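Local atomic coordinates of phospho-furanose lactonase (Mycoplasma synoviae, PDB entry 3OVG), a protein that hydrolyses D-xylono- and L-arabino-1,4-lactone 5-phosphates, and also carboxy 1,4-lactones, at a site with two zinc ions. Residues T23-H28 / H268-L273; D27-N32 / S64-M69; K211-H216 / T236-G241. One frame throughout, in Å; residues are numbered along the deposited sequence.

Interaction 1 (T23-H28 / H268-L273); sequences TDCHDH and HITLSL. With ZN (zinc ion), chain G.
Cys-25 and Leu-271 share the one direct hydrogen bond across this contact, although their strands run almost at right angles. Strand 23-25 and strand 269-271 are the first and last of the (beta/alpha)8 barrel, and their N-to-C directions differ by 99°. Cys-25 N reaches Leu-271 O at 3.0 Å in a nearly straight bond that lies in the carbonyl plane. A water extends the seam: it accepts from Leu-271 N and lies 2.9 Å from Thr-23 O, to which it probably donates. Beside the bond, Cys-25 SG rests against Thr-270 CB at 3.8 Å. The Thr-270 hydroxyl is taken by Gln-213.

Beyond Cys-25 the chain turns a corner and gives the His-X-His pair of the amidohydrolase superfamily. Ser-272 packs its CB against His-26 O at 3.3 Å, and its OG bonds Phe-239 O. The His-26 ring is extended away from its own backbone N (chi1 -179°), which carries NE2 to the zinc at 2.4 Å. His-28 NE2 binds the same ion at 2.3 Å. Asp-274, which follows just after 268-273, is a third protein ligand. His-26 ND1 is held by Ser-215, a second-shell partner that helps set the ring's rotation.

The Asp-24 side chain reaches the corner. Its OD1 takes a weak bond from His-26 N and lies 3.3 Å from Ser-272 CA. Asp-27 runs alongside Leu-273, with OD2 against CB of the leucine. Its other oxygen, OD1, accepts Ala-275 N and, through its anti lone pair, His-28 N at 2.9 Å.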
ATOM      1  N   THR A  23      -2.747  40.680   8.684  1.00 18.74           N
ATOM      2  CA  THR A  23      -2.409  39.833   7.553  1.00 19.80           C
ATOM      3  C   THR A  23      -2.057  38.416   7.973  1.00 17.90           C
ATOM      4  O   THR A  23      -1.199  38.178   8.828  1.00 16.49           O
ATOM      5  CB  THR A  23      -1.209  40.407   6.738  1.00 19.33           C
ATOM      6  OG1 THR A  23      -1.488  41.763   6.361  1.00 17.85           O
ATOM      7  CG2 THR A  23      -0.932  39.556   5.486  1.00 16.42           C
ATOM      8  N   ASP A  24      -2.730  37.489   7.317  1.00 18.31           N
ATOM      9  CA  ASP A  24      -2.477  36.077   7.430  1.00 16.68           C
ATOM     10  C   ASP A  24      -1.441  35.818   6.343  1.00 18.59           C
ATOM     11  O   ASP A  24      -1.769  35.921   5.157  1.00 18.90           O
ATOM     12  CB  ASP A  24      -3.796  35.384   7.123  1.00 16.10           C
ATOM     13  CG  ASP A  24      -3.670  33.900   6.911  1.00 18.40           C
ATOM     14  OD1 ASP A  24      -2.549  33.329   6.947  1.00 17.18           O
ATOM     15  OD2 ASP A  24      -4.751  33.303   6.723  1.00 19.64           O
ATOM     16  N   CYS A  25      -0.215  35.472   6.737  1.00 16.62           N
ATOM     17  CA  CYS A  25       0.921  35.492   5.809  1.00 18.06           C
ATOM     18  C   CYS A  25       1.144  34.217   4.999  1.00 17.58           C
ATOM     19  O   CYS A  25       2.053  34.175   4.170  1.00 17.40           O
ATOM     20  CB  CYS A  25       2.215  35.891   6.532  1.00 16.52           C
ATOM     21  SG  CYS A  25       2.221  37.669   6.958  1.00 17.85           S
ATOM     22  N   HIS A  26       0.309  33.202   5.205  1.00 17.20           N
ATOM     23  CA  HIS A  26       0.445  31.956   4.466  1.00 17.28           C
ATOM     24  C   HIS A  26      -0.822  31.129   4.604  1.00 18.30           C
ATOM     25  O   HIS A  26      -1.094  30.576   5.653  1.00 16.02           O
ATOM     26  CB  HIS A  26       1.684  31.191   4.953  1.00 18.65           C
ATOM     27  CG  HIS A  26       1.937  29.901   4.238  1.00 20.08           C
ATOM     28  ND1 HIS A  26       3.209  29.397   4.041  1.00 20.63           N
ATOM     29  CD2 HIS A  26       1.082  29.007   3.682  1.00 19.51           C
ATOM     30  CE1 HIS A  26       3.121  28.237   3.413  1.00 23.20           C
ATOM     31  NE2 HIS A  26       1.844  27.977   3.185  1.00 19.84           N
ATOM     32  N   ASP A  27      -1.604  31.067   3.529  1.00 18.28           N
ATOM     33  CA  ASP A  27      -2.866  30.362   3.593  1.00 18.17           C
ATOM     34  C   ASP A  27      -3.365  29.982   2.212  1.00 17.14           C
ATOM     35  O   ASP A  27      -2.654  30.198   1.214  1.00 17.60           O
ATOM     36  CB  ASP A  27      -3.895  31.207   4.353  1.00 18.42           C
ATOM     37  CG  ASP A  27      -4.691  30.374   5.335  1.00 18.46           C
ATOM     38  OD1 ASP A  27      -5.082  29.252   4.949  1.00 17.48           O
ATOM     39  OD2 ASP A  27      -4.908  30.819   6.485  1.00 19.49           O
ATOM     40  N   HIS A  28      -4.576  29.436   2.140  1.00 16.48           N
ATOM     41  CA  HIS A  28      -5.042  28.872   0.894  1.00 17.06           C
ATOM     42  C   HIS A  28      -6.529  28.992   0.827  1.00 18.00           C
ATOM     43  O   HIS A  28      -7.171  29.085   1.848  1.00 17.08           O
ATOM     44  CB  HIS A  28      -4.671  27.387   0.787  1.00 15.86           C
ATOM     45  CG  HIS A  28      -3.210  27.144   0.887  1.00 16.31           C
ATOM     46  ND1 HIS A  28      -2.377  27.217  -0.203  1.00 17.59           N
ATOM     47  CD2 HIS A  28      -2.416  26.904   1.957  1.00 18.50           C
ATOM     48  CE1 HIS A  28      -1.132  27.017   0.183  1.00 18.57           C
ATOM     49  NE2 HIS A  28      -1.131  26.835   1.492  1.00 18.71           N
ATOM     50  N   HIS A 268      10.301  39.912  14.171  1.00 15.37           N
ATOM     51  CA  HIS A 268      10.702  38.861  13.232  1.00 16.77           C
ATOM     52  C   HIS A 268       9.764  37.665  13.167  1.00 16.86           C
ATOM     53  O   HIS A 268      10.182  36.571  12.797  1.00 14.39           O
ATOM     54  CB  HIS A 268      12.113  38.416  13.563  1.00 15.65           C
ATOM     55  CG  HIS A 268      13.102  39.500  13.336  1.00 17.56           C
ATOM     56  ND1 HIS A 268      13.811  39.622  12.160  1.00 17.83           N
ATOM     57  CD2 HIS A 268      13.445  40.565  14.102  1.00 15.81           C
ATOM     58  CE1 HIS A 268      14.574  40.701  12.225  1.00 19.90           C
ATOM     59  NE2 HIS A 268      14.373  41.287  13.394  1.00 16.58           N
ATOM     60  N   ILE A 269       8.491  37.909  13.466  1.00 14.96           N
ATOM     61  CA  ILE A 269       7.505  36.860  13.569  1.00 14.06           C
ATOM     62  C   ILE A 269       6.235  37.251  12.824  1.00 16.72           C
ATOM     63  O   ILE A 269       5.658  38.318  13.070  1.00 16.40           O
ATOM     64  CB  ILE A 269       7.139  36.628  15.038  1.00 14.75           C
ATOM     65  CG1 ILE A 269       8.394  36.294  15.849  1.00 15.54           C
ATOM     66  CG2 ILE A 269       6.056  35.534  15.166  1.00 13.51           C
ATOM     67  CD1 ILE A 269       8.111  36.067  17.344  1.00 14.40           C
ATOM     68  N   THR A 270       5.759  36.385  11.939  1.00 14.56           N
ATOM     69  CA  THR A 270       4.414  36.589  11.439  1.00 15.75           C
ATOM     70  C   THR A 270       3.599  35.336  11.742  1.00 15.44           C
ATOM     71  O   THR A 270       4.144  34.323  12.217  1.00 16.07           O
ATOM     72  CB  THR A 270       4.399  36.907   9.922  1.00 15.62           C
ATOM     73  OG1 THR A 270       5.098  35.878   9.240  1.00 13.48           O
ATOM     74  CG2 THR A 270       5.086  38.249   9.655  1.00 14.73           C
ATOM     75  N   LEU A 271       2.297  35.406  11.490  1.00 16.28           N
ATOM     76  CA  LEU A 271       1.385  34.298  11.788  1.00 15.08           C
ATOM     77  C   LEU A 271       0.589  33.932  10.527  1.00 18.11           C
ATOM     78  O   LEU A 271       0.536  34.702   9.575  1.00 17.18           O
ATOM     79  CB  LEU A 271       0.429  34.672  12.914  1.00 13.79           C
ATOM     80  CG  LEU A 271       0.902  34.484  14.367  1.00 17.41           C
ATOM     81  CD1 LEU A 271      -0.244  34.815  15.312  1.00 16.09           C
ATOM     82  CD2 LEU A 271       1.349  33.032  14.556  1.00 15.14           C
ATOM     83  N   SER A 272      -0.026  32.758  10.555  1.00 18.79           N
ATOM     84  CA  SER A 272      -0.705  32.167   9.407  1.00 18.33           C
ATOM     85  C   SER A 272      -1.476  30.958   9.920  1.00 19.10           C
ATOM     86  O   SER A 272      -1.201  30.471  11.017  1.00 19.62           O
ATOM     87  CB  SER A 272       0.300  31.716   8.359  1.00 17.23           C
ATOM     88  OG  SER A 272       1.110  30.654   8.846  1.00 17.34           O
ATOM     89  N   LEU A 273      -2.454  30.493   9.154  1.00 19.02           N
ATOM     90  CA  LEU A 273      -3.134  29.243   9.472  1.00 20.00           C
ATOM     91  C   LEU A 273      -2.632  28.104   8.533  1.00 19.32           C
ATOM     92  O   LEU A 273      -2.668  26.912   8.885  1.00 18.33           O
ATOM     93  CB  LEU A 273      -4.661  29.416   9.402  1.00 16.40           C
ATOM     94  CG  LEU A 273      -5.302  29.948  10.688  1.00 19.57           C
ATOM     95  CD1 LEU A 273      -4.483  29.449  11.873  1.00 20.17           C
ATOM     96  CD2 LEU A 273      -5.385  31.442  10.728  1.00 20.91           C
TER
HETATM   97 ZN    ZN G 362       0.706  25.973   2.554  1.00 34.02          ZN
HETATM   98  O   HOH W   1       1.074  37.862  10.566  1.00 16.33           O
HETATM   99  O   HOH W   2       1.817  24.305   3.788  1.00 25.33           O
HETATM  100  O   HOH W   3      -0.304  23.789   1.855  1.00 24.73           O

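Interaction 2 (D27-N32 / S64-M69); sequences DHFIKN and STIVTM. With ZN (zinc ion), chain G.
Asp-27 fits by its backbone against the end of strand 64-68, and this is the tight part of the contact. Its N donates to Val-67 O at 3.0 Å, and its O accepts Met-69 N at 3.1 Å. Thr-68 lies between these two bonds and turns its CA hydrogen to the same Asp-27 O. This is a single parallel beta bridge at the C-terminal end of a barrel strand. The side chains of Asp-27 and Thr-68 diverge from it.

Next to the bridge, Phe-29 and Ile-66 make the apolar half. The two side chains cross at about a right angle. Ile-66 CD1 meets the ring at its edge, near the ring plane, 3.6 Å from Phe-29 CZ. The Phe-29 ring swings back beside its own N (chi1 -75°), which brings CE2 and CZ over to the strand. Thr-68 CG2 sits more loosely, 4.1 Å from Phe-29 CD2.

His-28 marks the change to the looser side. Its CB leaves the strand, but the ring returns, so that CE1 is 3.7 Å from Met-69 O, the carbonyl that also accepts NZ of carbamylated Lys-155. The ring binds zinc through NE2, and Asp-70 holds its ND1. Residue 69 is a selenomethionine. From here 30-32 leaves the strand. Lys-31 CE lies 3.5 Å above the His-28 ring, toward its rim. The extended Lys-31 side chain reaches back, and its NZ donates to a zinc-bound water at 2.7 Å and also pairs with Glu-36. Asn-32 is partly exposed and packs on Tyr-110 of a neighbouring subunit.

Helix 48-60 covers the Phe-29 and Ile-66 side with Phe-55. Strand 64-68 itself runs between strands 22-25 and 94-97.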
ATOM      1  N   ASP A  27      -1.604  31.067   3.529  1.00 18.28           N
ATOM      2  CA  ASP A  27      -2.866  30.362   3.593  1.00 18.17           C
ATOM      3  C   ASP A  27      -3.365  29.982   2.212  1.00 17.14           C
ATOM      4  O   ASP A  27      -2.654  30.198   1.214  1.00 17.60           O
ATOM      5  CB  ASP A  27      -3.895  31.207   4.353  1.00 18.42           C
ATOM      6  CG  ASP A  27      -4.691  30.374   5.335  1.00 18.46           C
ATOM      7  OD1 ASP A  27      -5.082  29.252   4.949  1.00 17.48           O
ATOM      8  OD2 ASP A  27      -4.908  30.819   6.485  1.00 19.49           O
ATOM      9  N   HIS A  28      -4.576  29.436   2.140  1.00 16.48           N
ATOM     10  CA  HIS A  28      -5.042  28.872   0.894  1.00 17.06           C
ATOM     11  C   HIS A  28      -6.529  28.992   0.827  1.00 18.00           C
ATOM     12  O   HIS A  28      -7.171  29.085   1.848  1.00 17.08           O
ATOM     13  CB  HIS A  28      -4.671  27.387   0.787  1.00 15.86           C
ATOM     14  CG  HIS A  28      -3.210  27.144   0.887  1.00 16.31           C
ATOM     15  ND1 HIS A  28      -2.377  27.217  -0.203  1.00 17.59           N
ATOM     16  CD2 HIS A  28      -2.416  26.904   1.957  1.00 18.50           C
ATOM     17  CE1 HIS A  28      -1.132  27.017   0.183  1.00 18.57           C
ATOM     18  NE2 HIS A  28      -1.131  26.835   1.492  1.00 18.71           N
ATOM     19  N   PHE A  29      -7.068  28.948  -0.386  1.00 16.38           N
ATOM     20  CA  PHE A  29      -8.501  28.801  -0.557  1.00 17.92           C
ATOM     21  C   PHE A  29      -8.783  27.800  -1.660  1.00 17.32           C
ATOM     22  O   PHE A  29      -9.523  26.831  -1.460  1.00 15.86           O
ATOM     23  CB  PHE A  29      -9.146  30.148  -0.875  1.00 16.55           C
ATOM     24  CG  PHE A  29      -9.251  31.055   0.315  1.00 17.36           C
ATOM     25  CD1 PHE A  29     -10.038  30.702   1.405  1.00 17.75           C
ATOM     26  CD2 PHE A  29      -8.583  32.262   0.339  1.00 16.22           C
ATOM     27  CE1 PHE A  29     -10.141  31.561   2.539  1.00 18.45           C
ATOM     28  CE2 PHE A  29      -8.682  33.115   1.452  1.00 18.43           C
ATOM     29  CZ  PHE A  29      -9.477  32.767   2.545  1.00 15.85           C
ATOM     30  N   ILE A  30      -8.198  28.059  -2.829  1.00 15.60           N
ATOM     31  CA  ILE A  30      -8.327  27.172  -3.968  1.00 16.54           C
ATOM     32  C   ILE A  30      -7.020  26.411  -4.215  1.00 18.96           C
ATOM     33  O   ILE A  30      -5.953  27.020  -4.349  1.00 18.13           O
ATOM     34  CB  ILE A  30      -8.685  27.975  -5.230  1.00 17.84           C
ATOM     35  CG1 ILE A  30      -9.950  28.823  -4.967  1.00 16.60           C
ATOM     36  CG2 ILE A  30      -8.840  27.024  -6.443  1.00 17.53           C
ATOM     37  CD1 ILE A  30     -11.220  28.007  -4.797  1.00 16.21           C
ATOM     38  N   LYS A  31      -7.118  25.086  -4.251  1.00 17.02           N
ATOM     39  CA  LYS A  31      -6.045  24.225  -4.693  1.00 19.66           C
ATOM     40  C   LYS A  31      -6.643  23.381  -5.798  1.00 21.15           C
ATOM     41  O   LYS A  31      -7.468  22.477  -5.565  1.00 21.66           O
ATOM     42  CB  LYS A  31      -5.524  23.337  -3.554  1.00 19.52           C
ATOM     43  CG  LYS A  31      -4.654  24.086  -2.520  1.00 21.67           C
ATOM     44  CD  LYS A  31      -4.123  23.112  -1.413  1.00 22.26           C
ATOM     45  CE  LYS A  31      -3.068  23.805  -0.514  1.00 20.92           C
ATOM     46  NZ  LYS A  31      -2.321  22.807   0.355  1.00 19.05           N
ATOM     47  N   ASN A  32      -6.243  23.693  -7.013  1.00 21.62           N
ATOM     48  CA  ASN A  32      -6.856  23.098  -8.179  1.00 21.70           C
ATOM     49  C   ASN A  32      -5.946  22.011  -8.768  1.00 22.45           C
ATOM     50  O   ASN A  32      -5.103  22.286  -9.608  1.00 25.87           O
ATOM     51  CB  ASN A  32      -7.122  24.237  -9.178  1.00 22.41           C
ATOM     52  CG  ASN A  32      -7.816  23.776 -10.423  1.00 27.45           C
ATOM     53  OD1 ASN A  32      -7.571  24.307 -11.520  1.00 29.26           O
ATOM     54  ND2 ASN A  32      -8.686  22.796 -10.282  1.00 21.18           N
ATOM     55  N   SER A  64      -7.645  41.659   7.348  1.00 18.81           N
ATOM     56  CA  SER A  64      -7.782  42.299   6.030  1.00 19.45           C
ATOM     57  C   SER A  64      -7.109  41.500   4.920  1.00 19.38           C
ATOM     58  O   SER A  64      -7.680  41.282   3.854  1.00 19.12           O
ATOM     59  CB  SER A  64      -7.142  43.705   6.027  1.00 20.18           C
ATOM     60  OG  SER A  64      -7.895  44.646   6.771  1.00 22.14           O
ATOM     61  N   THR A  65      -5.862  41.089   5.143  1.00 19.72           N
ATOM     62  CA  THR A  65      -5.109  40.544   4.027  1.00 16.31           C
ATOM     63  C   THR A  65      -4.774  39.056   4.147  1.00 16.60           C
ATOM     64  O   THR A  65      -4.341  38.592   5.190  1.00 16.70           O
ATOM     65  CB  THR A  65      -3.826  41.371   3.766  1.00 18.04           C
ATOM     66  OG1 THR A  65      -4.188  42.732   3.479  1.00 17.14           O
ATOM     67  CG2 THR A  65      -3.068  40.786   2.597  1.00 15.99           C
ATOM     68  N   ILE A  66      -4.964  38.312   3.067  1.00 15.94           N
ATOM     69  CA  ILE A  66      -4.511  36.929   3.050  1.00 17.47           C
ATOM     70  C   ILE A  66      -3.548  36.684   1.903  1.00 16.88           C
ATOM     71  O   ILE A  66      -3.857  36.969   0.754  1.00 17.27           O
ATOM     72  CB  ILE A  66      -5.710  35.929   3.024  1.00 16.14           C
ATOM     73  CG1 ILE A  66      -6.465  36.011   4.340  1.00 16.24           C
ATOM     74  CG2 ILE A  66      -5.230  34.500   2.794  1.00 17.42           C
ATOM     75  CD1 ILE A  66      -7.842  35.413   4.316  1.00 14.98           C
ATOM     76  N   VAL A  67      -2.349  36.195   2.224  1.00 17.11           N
ATOM     77  CA  VAL A  67      -1.387  35.801   1.197  1.00 14.76           C
ATOM     78  C   VAL A  67      -1.558  34.300   0.852  1.00 16.42           C
ATOM     79  O   VAL A  67      -1.223  33.417   1.641  1.00 17.47           O
ATOM     80  CB  VAL A  67       0.060  36.059   1.667  1.00 16.29           C
ATOM     81  CG1 VAL A  67       1.074  35.837   0.536  1.00 14.45           C
ATOM     82  CG2 VAL A  67       0.186  37.490   2.255  1.00 15.99           C
ATOM     83  N   THR A  68      -2.042  34.012  -0.343  1.00 15.13           N
ATOM     84  CA  THR A  68      -2.239  32.633  -0.738  1.00 15.65           C
ATOM     85  C   THR A  68      -0.958  32.067  -1.370  1.00 14.98           C
ATOM     86  O   THR A  68      -0.548  32.481  -2.453  1.00 17.48           O
ATOM     87  CB  THR A  68      -3.464  32.487  -1.674  1.00 16.88           C
ATOM     88  OG1 THR A  68      -3.282  33.304  -2.830  1.00 16.10           O
ATOM     89  CG2 THR A  68      -4.739  32.961  -0.949  1.00 16.98           C
HETATM   90  N   MSE A  69      -0.341  31.108  -0.694  1.00 14.72           N
HETATM   91  CA  MSE A  69       0.992  30.656  -1.068  1.00 17.39           C
HETATM   92  C   MSE A  69       1.028  29.438  -2.035  1.00 16.51           C
HETATM   93  O   MSE A  69       1.662  28.433  -1.752  1.00 17.84           O
HETATM   94  CB  MSE A  69       1.825  30.380   0.197  1.00 16.08           C
HETATM   95  CG  MSE A  69       2.158  31.667   1.017  1.00 16.92           C
HETATM   96 SE   MSE A  69       3.132  33.032  -0.042  1.00 25.58          SE
HETATM   97  CE  MSE A  69       4.420  31.879  -1.040  1.00 15.22           C
TER
HETATM   98 ZN    ZN G 362       0.706  25.973   2.554  1.00 34.02          ZN
HETATM   99  O   HOH W   3      -0.304  23.789   1.855  1.00 24.73           O
HETATM  100  O   HOH W   2       1.817  24.305   3.788  1.00 25.33           O

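Interaction 3 (K211-H216 / T236-G241); sequences KIQISH and TLCFDG. With ZN (zinc ion), chain H.
A beta-alpha-beta unit of the barrel, strand 212-215, helix 223-233 and strand 236-239, brings these two neighbouring parallel strands together. Thr-236 N bonds Ile-212 O, Ile-214 N bonds Thr-236 O at 2.8 Å, and Cys-238 N bonds Ile-214 O at 2.9 Å. A weak bond from His-216 N to Cys-238 O follows at the C-terminal end. One water donates to Ile-214 O and, weakly, to Cys-238 O.

Gln-213, Ser-215, Thr-236 and Cys-238 lie on one face of the sheet. Gln-213 NE2 and Ser-215 OG each come within 3.6 Å of Cys-238 CB. Both also bond outside this pair, NE2 to Thr-270 OG1 and OG to His-26 ND1. Ile-214 and Leu-237 point to the other face, where helix 195-205 covers Ile-214.

Past the strands, His-216 ND1 donates to Asp-240 OD2 at 2.8 Å. Asp-240 sets CG between its own N and carbonyl carbon (chi1 61°), which turns OD2 to the histidine. The oxygen lies near the ring plane. Ring and carboxylate are turned 86° apart, and the donor meets OD2 on its syn side, 34° out of the carboxylate plane. Ser-215 CB covers the centre of one ring face at 3.8 Å. These contacts help hold the ring with NE2 on zinc at 2.4 Å, beside His-188. Metal ligands at the C-terminal ends of barrel strands are typical of the amidohydrolase fold.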
ATOM      1  N   LYS A 211      13.082  41.058   3.226  1.00 19.48           N
ATOM      2  CA  LYS A 211      12.014  40.616   2.308  1.00 19.61           C
ATOM      3  C   LYS A 211      11.677  39.120   2.458  1.00 18.31           C
ATOM      4  O   LYS A 211      10.812  38.578   1.725  1.00 16.63           O
ATOM      5  CB  LYS A 211      12.432  40.850   0.859  1.00 18.36           C
ATOM      6  CG  LYS A 211      12.617  42.289   0.431  1.00 19.72           C
ATOM      7  CD  LYS A 211      11.301  43.086   0.482  1.00 22.36           C
ATOM      8  CE  LYS A 211      11.103  43.761   1.857  1.00 22.73           C
ATOM      9  NZ  LYS A 211      10.244  44.964   1.744  1.00 26.34           N
ATOM     10  N   ILE A 212      12.340  38.465   3.407  1.00 16.12           N
ATOM     11  CA  ILE A 212      12.303  37.012   3.494  1.00 17.30           C
ATOM     12  C   ILE A 212      11.481  36.513   4.662  1.00 16.71           C
ATOM     13  O   ILE A 212      11.782  36.812   5.827  1.00 16.78           O
ATOM     14  CB  ILE A 212      13.731  36.413   3.659  1.00 17.31           C
ATOM     15  CG1 ILE A 212      14.668  36.879   2.531  1.00 15.66           C
ATOM     16  CG2 ILE A 212      13.676  34.851   3.866  1.00 15.52           C
ATOM     17  CD1 ILE A 212      16.063  36.235   2.605  1.00 15.97           C
ATOM     18  N   GLN A 213      10.464  35.721   4.346  1.00 15.15           N
ATOM     19  CA  GLN A 213       9.816  34.894   5.361  1.00 14.81           C
ATOM     20  C   GLN A 213      10.139  33.410   5.188  1.00 14.84           C
ATOM     21  O   GLN A 213      10.227  32.883   4.041  1.00 12.71           O
ATOM     22  CB  GLN A 213       8.308  35.050   5.280  1.00 15.78           C
ATOM     23  CG  GLN A 213       7.769  36.350   5.851  1.00 17.24           C
ATOM     24  CD  GLN A 213       6.289  36.486   5.579  1.00 18.41           C
ATOM     25  OE1 GLN A 213       5.893  36.884   4.474  1.00 17.11           O
ATOM     26  NE2 GLN A 213       5.455  36.159   6.582  1.00 12.39           N
ATOM     27  N   ILE A 214      10.305  32.730   6.323  1.00 13.19           N
ATOM     28  CA  ILE A 214      10.487  31.295   6.304  1.00 16.27           C
ATOM     29  C   ILE A 214       9.354  30.597   7.061  1.00 16.00           C
ATOM     30  O   ILE A 214       9.163  30.830   8.253  1.00 16.64           O
ATOM     31  CB  ILE A 214      11.856  30.868   6.861  1.00 16.65           C
ATOM     32  CG1 ILE A 214      12.988  31.523   6.061  1.00 18.88           C
ATOM     33  CG2 ILE A 214      11.992  29.335   6.767  1.00 16.63           C
ATOM     34  CD1 ILE A 214      14.361  30.998   6.448  1.00 16.78           C
ATOM     35  N   SER A 215       8.614  29.731   6.369  1.00 15.57           N
ATOM     36  CA  SER A 215       7.409  29.114   6.946  1.00 17.66           C
ATOM     37  C   SER A 215       7.694  27.757   7.598  1.00 17.26           C
ATOM     38  O   SER A 215       8.702  27.109   7.277  1.00 18.66           O
ATOM     39  CB  SER A 215       6.326  28.937   5.858  1.00 17.81           C
ATOM     40  OG  SER A 215       5.374  29.990   5.897  1.00 19.73           O
ATOM     41  N   HIS A 216       6.771  27.345   8.475  1.00 16.74           N
ATOM     42  CA  HIS A 216       6.713  26.021   9.130  1.00 18.42           C
ATOM     43  C   HIS A 216       7.738  25.709  10.231  1.00 17.94           C
ATOM     44  O   HIS A 216       7.897  24.545  10.612  1.00 17.46           O
ATOM     45  CB  HIS A 216       6.696  24.883   8.127  1.00 18.21           C
ATOM     46  CG  HIS A 216       5.800  25.131   6.969  1.00 19.28           C
ATOM     47  ND1 HIS A 216       4.508  25.592   7.113  1.00 19.86           N
ATOM     48  CD2 HIS A 216       6.005  24.993   5.639  1.00 21.52           C
ATOM     49  CE1 HIS A 216       3.966  25.757   5.923  1.00 21.45           C
ATOM     50  NE2 HIS A 216       4.849  25.390   5.011  1.00 22.78           N
ATOM     51  N   THR A 236      12.451  36.635   8.793  1.00 17.58           N
ATOM     52  CA  THR A 236      11.221  36.579   9.601  1.00 16.25           C
ATOM     53  C   THR A 236      10.672  35.143   9.523  1.00 16.36           C
ATOM     54  O   THR A 236      10.659  34.506   8.440  1.00 15.27           O
ATOM     55  CB  THR A 236      10.192  37.627   9.086  1.00 15.98           C
ATOM     56  OG1 THR A 236      10.735  38.937   9.248  1.00 16.76           O
ATOM     57  CG2 THR A 236       8.816  37.527   9.782  1.00 16.87           C
ATOM     58  N   LEU A 237      10.287  34.620  10.678  1.00 12.86           N
ATOM     59  CA  LEU A 237       9.687  33.292  10.777  1.00 15.09           C
ATOM     60  C   LEU A 237       8.175  33.439  10.654  1.00 14.56           C
ATOM     61  O   LEU A 237       7.566  34.133  11.447  1.00 15.86           O
ATOM     62  CB  LEU A 237      10.066  32.612  12.123  1.00 14.54           C
ATOM     63  CG  LEU A 237      11.578  32.544  12.407  1.00 16.25           C
ATOM     64  CD1 LEU A 237      11.948  31.800  13.703  1.00 15.25           C
ATOM     65  CD2 LEU A 237      12.337  31.960  11.182  1.00 14.78           C
ATOM     66  N   CYS A 238       7.584  32.828   9.627  1.00 16.20           N
ATOM     67  CA  CYS A 238       6.130  32.780   9.480  1.00 15.72           C
ATOM     68  C   CYS A 238       5.611  31.494  10.097  1.00 16.15           C
ATOM     69  O   CYS A 238       5.755  30.432   9.534  1.00 16.29           O
ATOM     70  CB  CYS A 238       5.698  32.855   8.009  1.00 17.07           C
ATOM     71  SG  CYS A 238       3.881  32.837   7.812  1.00 18.44           S
ATOM     72  N   PHE A 239       5.003  31.582  11.274  1.00 16.74           N
ATOM     73  CA  PHE A 239       4.485  30.386  11.907  1.00 16.59           C
ATOM     74  C   PHE A 239       3.097  30.045  11.439  1.00 17.65           C
ATOM     75  O   PHE A 239       2.222  30.913  11.412  1.00 16.76           O
ATOM     76  CB  PHE A 239       4.435  30.568  13.436  1.00 14.61           C
ATOM     77  CG  PHE A 239       5.772  30.620  14.062  1.00 16.83           C
ATOM     78  CD1 PHE A 239       6.561  29.471  14.129  1.00 18.56           C
ATOM     79  CD2 PHE A 239       6.267  31.809  14.586  1.00 17.03           C
ATOM     80  CE1 PHE A 239       7.816  29.506  14.730  1.00 16.12           C
ATOM     81  CE2 PHE A 239       7.526  31.847  15.177  1.00 17.48           C
ATOM     82  CZ  PHE A 239       8.297  30.694  15.242  1.00 15.67           C
ATOM     83  N   ASP A 240       2.858  28.770  11.146  1.00 16.91           N
ATOM     84  CA  ASP A 240       1.491  28.275  11.268  1.00 17.30           C
ATOM     85  C   ASP A 240       1.498  27.340  12.490  1.00 17.60           C
ATOM     86  O   ASP A 240       2.395  27.460  13.328  1.00 15.67           O
ATOM     87  CB  ASP A 240       1.053  27.590   9.987  1.00 17.76           C
ATOM     88  CG  ASP A 240       1.913  26.404   9.670  1.00 20.35           C
ATOM     89  OD1 ASP A 240       1.415  25.277   9.844  1.00 25.42           O
ATOM     90  OD2 ASP A 240       3.082  26.594   9.258  1.00 22.47           O
ATOM     91  N   GLY A 241       0.530  26.424  12.602  1.00 17.80           N
ATOM     92  CA  GLY A 241       0.479  25.497  13.738  1.00 17.90           C
ATOM     93  C   GLY A 241      -0.766  25.505  14.629  1.00 16.55           C
ATOM     94  O   GLY A 241      -1.121  24.492  15.251  1.00 17.88           O
TER
HETATM   95 ZN    ZN H 363       4.099  24.637   2.872  1.00 46.74          ZN
HETATM   96  O   HOH W   4       7.947  29.427  10.550  1.00 15.72           O
HETATM   97  O   HOH W   5       3.319  29.410   7.512  1.00 21.99           O
HETATM   98  O   HOH W   2       1.817  24.305   3.788  1.00 25.33           O

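The three contacts meet around the binuclear zinc site. Interactions 1 and 2 share Asp-27 and His-28, and their strands pair directly: Asp-24 N is 2.9 Å from Thr-65 O. Interactions 1 and 3 also touch, with centres about 7 Å apart. Thr-270 OG1 lies 2.7 Å from Gln-213 NE2, and Ser-272 OG lies 2.8 Å from Phe-239 O. Interactions 2 and 3 do not touch; their centres are about 15 Å apart. The metals join them all the same. Interactions 1 and 2 reach one zinc, and interaction 3 reaches the other. One water binds both ions, and carbamylated Lys-155 is a ligand of each.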